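PDB 3DUW: O-methyltransferase, putative from Bacillus cereus, which probably transfers a methyl group from S-adenosylmethionine to a hydroxyl oxygen of its acceptor, as a class I S-adenosylmethionine-dependent O-methyltransferase. Local coordinates for residues D11-V14 / S15-I19; G47-L50 / Q51-Q55; T116-A119 / L120-L123; L123-I126 / E127-Y131. All coordinates share one frame; numbering follows the deposited sequence.

Interaction 1 (D11-V14 / S15-I19); sequences DQYV and SDVLI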
loop_
_atom_site.group_PDB
_atom_site.type_symbol
_atom_site.label_atom_id
_atom_site.label_comp_id
_atom_site.label_asym_id
_atom_site.label_seq_id
_atom_site.Cartn_x
_atom_site.Cartn_y
_atom_site.Cartn_z
ATOM N N ASP A 11 2.304 -15.514 -4.686
ATOM C CA ASP A 11 3.358 -14.512 -4.800
ATOM C C ASP A 11 4.243 -14.809 -6.009
ATOM O O ASP A 11 4.711 -13.893 -6.682
ATOM C CB ASP A 11 4.201 -14.469 -3.518
ATOM C CG ASP A 11 3.883 -13.259 -2.650
ATOM O OD1 ASP A 11 2.856 -12.587 -2.894
ATOM O OD2 ASP A 11 4.669 -12.985 -1.717
ATOM N N GLN A 12 4.461 -16.091 -6.289
ATOM C CA GLN A 12 5.278 -16.481 -7.435
ATOM C C GLN A 12 4.580 -16.038 -8.719
ATOM O O GLN A 12 5.221 -15.568 -9.656
ATOM C CB GLN A 12 5.492 -17.999 -7.462
ATOM C CG GLN A 12 6.451 -18.475 -8.550
ATOM C CD GLN A 12 7.864 -17.967 -8.341
ATOM O OE1 GLN A 12 8.469 -18.194 -7.291
ATOM N NE2 GLN A 12 8.401 -17.277 -9.340
ATOM N N TYR A 13 3.262 -16.199 -8.757
ATOM C CA TYR A 13 2.476 -15.786 -9.913
ATOM C C TYR A 13 2.576 -14.271 -10.092
ATOM O O TYR A 13 2.875 -13.775 -11.181
ATOM C CB TYR A 13 1.007 -16.177 -9.721
ATOM C CG TYR A 13 0.088 -15.596 -10.774
ATOM C CD1 TYR A 13 0.017 -16.152 -12.050
ATOM C CD2 TYR A 13 -0.684 -14.461 -10.506
ATOM C CE1 TYR A 13 -0.796 -15.592 -13.034
ATOM C CE2 TYR A 13 -1.501 -13.894 -11.488
ATOM C CZ TYR A 13 -1.549 -14.467 -12.747
ATOM O OH TYR A 13 -2.350 -13.916 -13.723
ATOM N N VAL A 14 2.315 -13.535 -9.015
ATOM C CA VAL A 14 2.366 -12.077 -9.055
ATOM C C VAL A 14 3.724 -11.579 -9.531
ATOM O O VAL A 14 3.806 -10.713 -10.399
ATOM C CB VAL A 14 2.058 -11.471 -7.662
ATOM C CG1 VAL A 14 2.274 -9.963 -7.681
ATOM C CG2 VAL A 14 0.624 -11.792 -7.268
ATOM N N SER A 15 4.790 -12.134 -8.964
ATOM C CA SER A 15 6.138 -11.730 -9.343
ATOM C C SER A 15 6.436 -12.092 -10.796
ATOM O O SER A 15 6.967 -11.275 -11.548
ATOM C CB SER A 15 7.165 -12.393 -8.420
ATOM O OG SER A 15 8.473 -11.927 -8.699
ATOM N N ASP A 16 6.089 -13.314 -11.195
ATOM C CA ASP A 16 6.339 -13.754 -12.562
ATOM C C ASP A 16 5.708 -12.835 -13.594
ATOM O O ASP A 16 6.331 -12.492 -14.597
ATOM C CB ASP A 16 5.805 -15.170 -12.793
ATOM C CG ASP A 16 6.680 -16.236 -12.178
ATOM O OD1 ASP A 16 7.845 -15.937 -11.846
ATOM O OD2 ASP A 16 6.198 -17.381 -12.038
ATOM N N VAL A 17 4.467 -12.431 -13.351
ATOM C CA VAL A 17 3.776 -11.583 -14.305
ATOM C C VAL A 17 4.070 -10.088 -14.206
ATOM O O VAL A 17 4.249 -9.431 -15.226
ATOM C CB VAL A 17 2.242 -11.791 -14.219
ATOM C CG1 VAL A 17 1.904 -13.249 -14.469
ATOM C CG2 VAL A 17 1.725 -11.354 -12.861
ATOM N N LEU A 18 4.144 -9.559 -12.989
ATOM C CA LEU A 18 4.348 -8.122 -12.799
ATOM C C LEU A 18 5.763 -7.617 -12.576
ATOM O O LEU A 18 6.003 -6.412 -12.671
ATOM C CB LEU A 18 3.480 -7.628 -11.638
ATOM C CG LEU A 18 1.971 -7.871 -11.721
ATOM C CD1 LEU A 18 1.294 -7.259 -10.506
ATOM C CD2 LEU A 18 1.411 -7.262 -12.997
ATOM N N ILE A 19 6.697 -8.512 -12.274
ATOM C CA ILE A 19 8.066 -8.082 -12.014
ATOM C C ILE A 19 9.061 -8.754 -12.953
ATOM O O ILE A 19 9.418 -9.917 -12.767
ATOM C CB ILE A 19 8.454 -8.372 -10.544
ATOM C CG1 ILE A 19 7.419 -7.742 -9.605
ATOM C CG2 ILE A 19 9.848 -7.824 -10.245
ATOM C CD1 ILE A 19 7.659 -8.020 -8.128
#

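Interaction 2 (G47-L50 / Q51-Q55); sequences GKFL and QLLVQ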
loop_
_atom_site.group_PDB
_atom_site.type_symbol
_atom_site.label_atom_id
_atom_site.label_comp_id
_atom_site.label_asym_id
_atom_site.label_seq_id
_atom_site.Cartn_x
_atom_site.Cartn_y
_atom_site.Cartn_z
ATOM N N GLY A 47 9.097 -5.197 -2.057
ATOM C CA GLY A 47 10.096 -4.253 -2.517
ATOM C C GLY A 47 9.529 -3.358 -3.602
ATOM O O GLY A 47 9.746 -2.145 -3.589
ATOM N N LYS A 48 8.788 -3.940 -4.543
ATOM C CA LYS A 48 8.223 -3.125 -5.606
ATOM C C LYS A 48 7.154 -2.192 -5.057
ATOM O O LYS A 48 6.977 -1.085 -5.563
ATOM C CB LYS A 48 7.649 -3.983 -6.728
ATOM C CG LYS A 48 7.276 -3.132 -7.927
ATOM C CD LYS A 48 7.148 -3.939 -9.193
ATOM C CE LYS A 48 6.960 -3.017 -10.384
ATOM N NZ LYS A 48 6.819 -3.792 -11.636
ATOM N N PHE A 49 6.443 -2.632 -4.023
ATOM C CA PHE A 49 5.437 -1.786 -3.398
ATOM C C PHE A 49 6.152 -0.540 -2.872
ATOM O O PHE A 49 5.685 0.583 -3.061
ATOM C CB PHE A 49 4.764 -2.517 -2.234
ATOM C CG PHE A 49 3.817 -1.653 -1.451
ATOM C CD1 PHE A 49 2.522 -1.422 -1.906
ATOM C CD2 PHE A 49 4.237 -1.029 -0.282
ATOM C CE1 PHE A 49 1.660 -0.578 -1.203
ATOM C CE2 PHE A 49 3.381 -0.184 0.424
ATOM C CZ PHE A 49 2.093 0.040 -0.039
ATOM N N LEU A 50 7.283 -0.739 -2.202
ATOM C CA LEU A 50 8.038 0.392 -1.673
ATOM C C LEU A 50 8.517 1.313 -2.793
ATOM O O LEU A 50 8.394 2.532 -2.697
ATOM C CB LEU A 50 9.240 -0.097 -0.867
ATOM C CG LEU A 50 8.910 -0.784 0.462
ATOM C CD1 LEU A 50 10.185 -1.365 1.039
ATOM C CD2 LEU A 50 8.282 0.202 1.441
ATOM N N GLN A 51 9.065 0.733 -3.855
ATOM C CA GLN A 51 9.546 1.531 -4.975
ATOM C C GLN A 51 8.420 2.382 -5.552
ATOM O O GLN A 51 8.587 3.578 -5.789
ATOM C CB GLN A 51 10.097 0.616 -6.061
ATOM C CG GLN A 51 10.683 1.341 -7.251
ATOM C CD GLN A 51 11.220 0.370 -8.268
ATOM O OE1 GLN A 51 10.462 -0.294 -8.963
ATOM N NE2 GLN A 51 12.535 0.259 -8.338
ATOM N N LEU A 52 7.270 1.758 -5.785
ATOM C CA LEU A 52 6.137 2.474 -6.346
ATOM C C LEU A 52 5.634 3.565 -5.408
ATOM O O LEU A 52 5.281 4.653 -5.860
ATOM C CB LEU A 52 5.010 1.494 -6.683
ATOM C CG LEU A 52 5.328 0.541 -7.843
ATOM C CD1 LEU A 52 4.253 -0.530 -7.944
ATOM C CD2 LEU A 52 5.444 1.328 -9.146
ATOM N N LEU A 53 5.616 3.297 -4.105
ATOM C CA LEU A 53 5.141 4.306 -3.168
ATOM C C LEU A 53 6.085 5.505 -3.180
ATOM O O LEU A 53 5.646 6.652 -3.079
ATOM C CB LEU A 53 5.035 3.727 -1.755
ATOM C CG LEU A 53 4.191 4.562 -0.785
ATOM C CD1 LEU A 53 2.784 4.758 -1.346
ATOM C CD2 LEU A 53 4.145 3.867 0.571
ATOM N N VAL A 54 7.383 5.240 -3.302
ATOM C CA VAL A 54 8.369 6.312 -3.364
ATOM C C VAL A 54 8.100 7.165 -4.607
ATOM O O VAL A 54 8.154 8.393 -4.552
ATOM C CB VAL A 54 9.804 5.737 -3.423
ATOM C CG1 VAL A 54 10.787 6.802 -3.901
ATOM C CG2 VAL A 54 10.210 5.235 -2.042
ATOM N N GLN A 55 7.785 6.513 -5.723
ATOM C CA GLN A 55 7.511 7.235 -6.963
ATOM C C GLN A 55 6.215 8.030 -6.858
ATOM O O GLN A 55 6.138 9.163 -7.334
ATOM C CB GLN A 55 7.440 6.256 -8.139
ATOM C CG GLN A 55 8.721 5.457 -8.332
ATOM C CD GLN A 55 8.651 4.476 -9.483
ATOM O OE1 GLN A 55 7.690 3.718 -9.610
ATOM N NE2 GLN A 55 9.681 4.474 -10.320
#

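Interaction 3 (T116-A119 / L120-L123); sequences TGLA and LDSL. With SAH (S-adenosyl-L-homocysteine), chain C.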
loop_
_atom_site.group_PDB
_atom_site.type_symbol
_atom_site.label_atom_id
_atom_site.label_comp_id
_atom_site.label_asym_id
_atom_site.label_seq_id
_atom_site.Cartn_x
_atom_site.Cartn_y
_atom_site.Cartn_z
ATOM N N THR A 116 27.097 2.815 9.207
ATOM C CA THR A 116 27.260 1.719 10.148
ATOM C C THR A 116 27.152 2.182 11.592
ATOM O O THR A 116 27.707 3.214 11.966
ATOM C CB THR A 116 28.627 1.034 9.972
ATOM O OG1 THR A 116 28.761 0.577 8.621
ATOM C CG2 THR A 116 28.756 -0.146 10.918
ATOM N N GLY A 117 26.437 1.405 12.399
ATOM C CA GLY A 117 26.277 1.735 13.803
ATOM C C GLY A 117 24.862 1.520 14.293
ATOM O O GLY A 117 23.954 1.265 13.499
ATOM N N LEU A 118 24.669 1.597 15.604
ATOM C CA LEU A 118 23.336 1.433 16.164
ATOM C C LEU A 118 22.502 2.598 15.649
ATOM O O LEU A 118 22.929 3.755 15.707
ATOM C CB LEU A 118 23.395 1.443 17.693
ATOM C CG LEU A 118 24.186 0.292 18.325
ATOM C CD1 LEU A 118 24.247 0.468 19.834
ATOM C CD2 LEU A 118 23.530 -1.034 17.969
ATOM N N ALA A 119 21.318 2.290 15.127
ATOM C CA ALA A 119 20.442 3.312 14.572
ATOM C C ALA A 119 20.224 4.521 15.478
ATOM O O ALA A 119 20.280 5.655 15.017
ATOM C CB ALA A 119 19.099 2.697 14.184
ATOM N N LEU A 120 19.991 4.289 16.766
ATOM C CA LEU A 120 19.768 5.406 17.674
ATOM C C LEU A 120 20.959 6.362 17.714
ATOM O O LEU A 120 20.776 7.573 17.834
ATOM C CB LEU A 120 19.433 4.897 19.078
ATOM C CG LEU A 120 18.080 4.185 19.203
ATOM C CD1 LEU A 120 17.862 3.761 20.642
ATOM C CD2 LEU A 120 16.955 5.109 18.748
ATOM N N ASP A 121 22.176 5.831 17.605
ATOM C CA ASP A 121 23.361 6.688 17.608
ATOM C C ASP A 121 23.462 7.462 16.301
ATOM O O ASP A 121 23.747 8.657 16.295
ATOM C CB ASP A 121 24.643 5.871 17.799
ATOM C CG ASP A 121 24.770 5.303 19.193
ATOM O OD1 ASP A 121 24.487 6.042 20.161
ATOM O OD2 ASP A 121 25.163 4.126 19.325
ATOM N N SER A 122 23.225 6.771 15.189
ATOM C CA SER A 122 23.299 7.403 13.880
ATOM C C SER A 122 22.218 8.462 13.681
ATOM O O SER A 122 22.454 9.476 13.029
ATOM C CB SER A 122 23.196 6.345 12.777
ATOM O OG SER A 122 24.316 5.477 12.804
ATOM N N LEU A 123 21.032 8.228 14.234
ATOM C CA LEU A 123 19.938 9.181 14.093
ATOM C C LEU A 123 20.284 10.511 14.762
ATOM O O LEU A 123 19.951 11.580 14.248
ATOM C CB LEU A 123 18.649 8.585 14.671
ATOM C CG LEU A 123 18.073 7.453 13.806
ATOM C CD1 LEU A 123 17.077 6.628 14.594
ATOM C CD2 LEU A 123 17.423 8.047 12.568
HETATM N N SAH C . 14.921 -3.893 5.181
HETATM C CA SAH C . 16.013 -4.832 4.729
HETATM C CB SAH C . 16.264 -5.881 5.761
HETATM C CG SAH C . 16.717 -5.430 7.130
HETATM S SD SAH C . 16.653 -6.869 8.283
HETATM C C SAH C . 15.520 -5.543 3.424
HETATM O O SAH C . 14.374 -5.316 3.024
HETATM O OXT SAH C . 16.355 -6.324 2.844
HETATM C "C5'" SAH C . 16.868 -6.028 9.799
HETATM C "C4'" SAH C . 18.319 -5.349 9.897
HETATM O "O4'" SAH C . 18.248 -4.725 11.177
HETATM C "C3'" SAH C . 19.506 -6.292 10.017
HETATM O "O3'" SAH C . 20.460 -6.090 8.971
HETATM C "C2'" SAH C . 20.057 -5.972 11.464
HETATM O "O2'" SAH C . 21.456 -6.177 11.584
HETATM C "C1'" SAH C . 19.614 -4.536 11.655
HETATM N N9 SAH C . 19.579 -4.066 12.911
HETATM C C8 SAH C . 19.221 -4.637 14.121
HETATM N N7 SAH C . 19.316 -3.855 15.149
HETATM C C5 SAH C . 19.779 -2.628 14.614
HETATM C C6 SAH C . 20.079 -1.368 15.251
HETATM N N6 SAH C . 19.954 -1.149 16.566
HETATM N N1 SAH C . 20.511 -0.380 14.404
HETATM C C2 SAH C . 20.654 -0.557 13.058
HETATM N N3 SAH C . 20.380 -1.745 12.413
HETATM C C4 SAH C . 19.948 -2.733 13.251
HETATM O O HOH W 1 26.709 5.782 14.096
HETATM O O HOH W 2 23.547 3.205 11.646
HETATM O O HOH W 3 26.762 2.808 17.275
#

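Interaction 4 (L123-I126 / E127-Y131); sequences LQQI and ENEKY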
loop_
_atom_site.group_PDB
_atom_site.type_symbol
_atom_site.label_atom_id
_atom_site.label_comp_id
_atom_site.label_asym_id
_atom_site.label_seq_id
_atom_site.Cartn_x
_atom_site.Cartn_y
_atom_site.Cartn_z
ATOM N N LEU A 123 21.032 8.228 14.234
ATOM C CA LEU A 123 19.938 9.181 14.093
ATOM C C LEU A 123 20.284 10.511 14.762
ATOM O O LEU A 123 19.951 11.580 14.248
ATOM C CB LEU A 123 18.649 8.585 14.671
ATOM C CG LEU A 123 18.073 7.453 13.806
ATOM C CD1 LEU A 123 17.077 6.628 14.594
ATOM C CD2 LEU A 123 17.423 8.047 12.568
ATOM N N GLN A 124 20.968 10.442 15.900
ATOM C CA GLN A 124 21.376 11.644 16.617
ATOM C C GLN A 124 22.410 12.390 15.780
ATOM O O GLN A 124 22.394 13.620 15.706
ATOM C CB GLN A 124 21.970 11.275 17.976
ATOM C CG GLN A 124 22.373 12.469 18.835
ATOM C CD GLN A 124 21.236 13.450 19.038
ATOM O OE1 GLN A 124 21.062 14.391 18.258
ATOM N NE2 GLN A 124 20.444 13.228 20.077
ATOM N N GLN A 125 23.304 11.637 15.144
ATOM C CA GLN A 125 24.336 12.225 14.298
ATOM C C GLN A 125 23.700 12.915 13.098
ATOM O O GLN A 125 24.103 14.011 12.711
ATOM C CB GLN A 125 25.308 11.146 13.812
ATOM C CG GLN A 125 26.163 10.536 14.907
ATOM C CD GLN A 125 27.058 9.426 14.395
ATOM O OE1 GLN A 125 27.817 9.614 13.445
ATOM N NE2 GLN A 125 26.977 8.261 15.029
ATOM N N ILE A 126 22.704 12.261 12.508
ATOM C CA ILE A 126 22.008 12.812 11.352
ATOM C C ILE A 126 21.367 14.153 11.702
ATOM O O ILE A 126 21.397 15.088 10.902
ATOM C CB ILE A 126 20.943 11.815 10.835
ATOM C CG1 ILE A 126 21.649 10.616 10.193
ATOM C CG2 ILE A 126 20.014 12.492 9.839
ATOM C CD1 ILE A 126 20.730 9.472 9.822
ATOM N N GLU A 127 20.795 14.251 12.897
ATOM C CA GLU A 127 20.185 15.503 13.326
ATOM C C GLU A 127 21.283 16.544 13.525
ATOM O O GLU A 127 21.156 17.687 13.078
ATOM C CB GLU A 127 19.412 15.316 14.632
ATOM C CG GLU A 127 18.953 16.635 15.238
ATOM C CD GLU A 127 18.018 16.455 16.410
ATOM O OE1 GLU A 127 18.379 15.737 17.364
ATOM O OE2 GLU A 127 16.917 17.044 16.379
ATOM N N ASN A 128 22.359 16.139 14.196
ATOM C CA ASN A 128 23.494 17.026 14.443
ATOM C C ASN A 128 24.002 17.574 13.120
ATOM O O ASN A 128 24.308 18.761 12.999
ATOM C CB ASN A 128 24.624 16.270 15.144
ATOM C CG ASN A 128 24.313 15.966 16.595
ATOM O OD1 ASN A 128 25.077 15.276 17.269
ATOM N ND2 ASN A 128 23.192 16.485 17.086
ATOM N N GLU A 129 24.103 16.694 12.131
ATOM C CA GLU A 129 24.551 17.092 10.808
ATOM C C GLU A 129 23.381 17.839 10.172
ATOM O O GLU A 129 22.258 17.774 10.675
ATOM C CB GLU A 129 24.963 15.845 10.012
ATOM C CG GLU A 129 26.286 15.252 10.519
ATOM C CD GLU A 129 26.531 13.815 10.094
ATOM O OE1 GLU A 129 26.314 13.496 8.907
ATOM O OE2 GLU A 129 26.959 13.009 10.951
ATOM N N LYS A 130 23.626 18.563 9.088
ATOM C CA LYS A 130 22.552 19.333 8.468
ATOM C C LYS A 130 21.717 18.620 7.409
ATOM O O LYS A 130 21.489 19.160 6.327
ATOM C CB LYS A 130 23.121 20.633 7.892
ATOM C CG LYS A 130 23.431 21.684 8.953
ATOM C CD LYS A 130 24.357 22.769 8.429
ATOM C CE LYS A 130 25.800 22.283 8.377
ATOM N NZ LYS A 130 25.961 21.070 7.529
ATOM N N TYR A 131 21.248 17.415 7.720
ATOM C CA TYR A 131 20.428 16.668 6.775
ATOM C C TYR A 131 19.079 17.346 6.608
ATOM O O TYR A 131 18.508 17.862 7.571
ATOM C CB TYR A 131 20.204 15.231 7.261
ATOM C CG TYR A 131 21.355 14.296 6.980
ATOM C CD1 TYR A 131 21.451 13.621 5.761
ATOM C CD2 TYR A 131 22.361 14.103 7.921
ATOM C CE1 TYR A 131 22.526 12.777 5.490
ATOM C CE2 TYR A 131 23.436 13.265 7.662
ATOM C CZ TYR A 131 23.514 12.607 6.447
ATOM O OH TYR A 131 24.591 11.792 6.196
HETATM O O HOH W 4 18.962 16.332 10.150
#

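Interaction 1 (D11-V14 / S15-I19)
Gln12 reaches along the last turns of the N-terminal helix 4-18 to Asp16, one helical turn on, in an i to i+4 side-chain hydrogen bond. Its chain leaves with CG anti to the backbone N (chi1 -174°) and then folds at chi2, which swings the amide towards the carboxylate; NE2 lies 2.9 Å from Asp16 OD1. The two flat groups are turned 47° apart: the oxygen lies almost in the amide plane, whereas the nitrogen comes to OD1 from above the carboxylate plane. The N-H...O angle of 141° makes this a bent bond.

One residue further round, Val17 lays CG1 over one face of the Tyr13 ring, displaced towards the rim, in a CH-pi contact 4.2 Å from the centroid. The second subunit adds an edge-to-face partner for that ring, its Tyr191, which also packs on Val17. Val14 and Leu18 carry the buried side, packing on Ala204 and Thr203 of the second subunit, so the helix belongs to the dimer interface. Asp11 takes part in it too, through Gln206 of that subunit. Beneath these side chains runs the i to i+4 backbone ladder, and the Val14 and Leu18 branches meet at 4.0 Å between CG1 and CD1.

Interaction 2 (G47-L50 / Q51-Q55)
Phe49 and Leu53 leave successive turns of helix 44-57 in the same direction, with the ring atom CE2 of Phe49 4.1 Å from the Leu53 methyl CD2. One turn apart, they share a flank of the helix, and in both CG is anti to the backbone N (chi1 174° for Phe49, -164° for Leu53). The methyl comes to the ring at a slant. Here the packing is dense: Phe216 meets the ring, Met218 of the second subunit packs against it, and Leu53 touches its own counterpart across the dimer. On the side towards the central sheet, Leu50 and Leu53 lean on strands 136-139 and 162-166.

Lys48 and Leu52 make a second pair, aliphatic on both sides, where CG of the lysine lies 4.0 Å from CD1 of the leucine. Beyond CG the lysine runs fully extended and carries NZ to the Leu18 carbonyl oxygen, with a weak bond to Ala202 O of the second subunit. The looser side is that of Gln51, partly exposed but still resting on Trp75 and Arg78, and of Gln55, which faces solvent. Gln51 OE1 comes no nearer than 4.4 Å to Lys48 CG.

Chemically the helix is divided: apolar branches serve the sheet, helix 71-77 and the dimer, and the buried lysine behaves as a hydrocarbon spacer, its NZ held chiefly by the Leu18 carbonyl, which probably offsets part of the cost of burying the charge.

Interaction 3 (T116-A119 / L120-L123)
Ala119 gives its backbone N-H to the adenine of bound S-adenosyl-L-homocysteine, 2.9 Å from N to N1 of the ligand with an N-H...N angle of 159°. In the same first turn of helix 119-128, Ala119 O takes the N-H of Leu123, O to N 2.8 Å. Leu118, the N-cap residue, offers its carbonyl O to Ser122 N at 3.1 Å and, weakly, to Asp121 N.

Three waters fill in the polar edge. One accepts from Leu118 N and donates to Asp121 OD2, linking the cap to the first turn; another accepts from Ser122 OG and donates to Gly117 O, 2.7 Å away. A third donates to Ser122 OG and only weakly to Thr116 O.

Side-chain packing within the segments is sparse. Asp121 OD2 lies 3.6 Å from Leu118 CB, while Leu118 CD2 comes 3.8 Å from the adenine N6. Ala119 CB lies 4.4 Å from Leu123 CD1, but the alanine is buried, with Tyr149, Leu89 and Ile65 closing around it. Gly117, with phi 138°, keeps a backbone shape that calls for glycine.

Because a main-chain N-H reads N1, adenine recognition here, as in many class I methyltransferases, depends on the backbone conformation at the helix start.

Interaction 4 (L123-I126 / E127-Y131)
Ile126 and Tyr131 meet where helix 119-128 ends: the branch methyl CG2 lies 3.4 Å from the ring carbon CD2, the two chains slanting across each other. With CG1 anti to the carbonyl carbon (chi1 -70°), CG2 falls anti to the backbone N and meets CD2, while CG1 passes 4.1 Å from CE2. The same ring edge also lies near the Ile126 carbonyl oxygen, 3.3 Å from CD2 and close to the ring plane. A water sits 2.8 Å from Ile126 O and 3.0 Å from Tyr131 O, close enough to bridge the two carbonyls, though it has more acceptors around it than protons.

What brings the tyrosine back is the way the chain leaves the helix. Glu129 N still closes the final turn on Gln125 O at 2.7 Å; Glu129 then drops out of helical geometry, and an inverse gamma turn centred on Lys130 kinks the chain, with a weak bond from Tyr131 N to Glu129 O. Further out, Glu129 makes a salt bridge to Arg115, and Tyr131 OH bonds to Glu113, tying both to strand 112-116.

On its buried side the helix lies against strand 85-90, where Ile126 and Tyr131 touch Val87 and Leu123 touches Leu89. Its other flank faces helix 146-155, with Trp152 packed on Leu123, Gln124 and Glu127.

All four contacts are local, one to two turns of helix each. Interaction 2 is the most buried and the most apolar; interactions 1, 3 and 4 are mixed, with exposed polar residues. Interactions 1 and 2 share the dimer side and touch each other through the lysine of 47-50, joining helix 4-18 to helix 44-57. Interactions 3 and 4 occupy the two ends of helix 119-128, share Leu123 and touch no other subunit. Interaction 3 holds cofactor-binding backbone and ordered water, whereas interaction 4 handles the chain's exit. The centres of interactions 1 and 3 are about 35 Å apart, on opposite sides of the chain's centre.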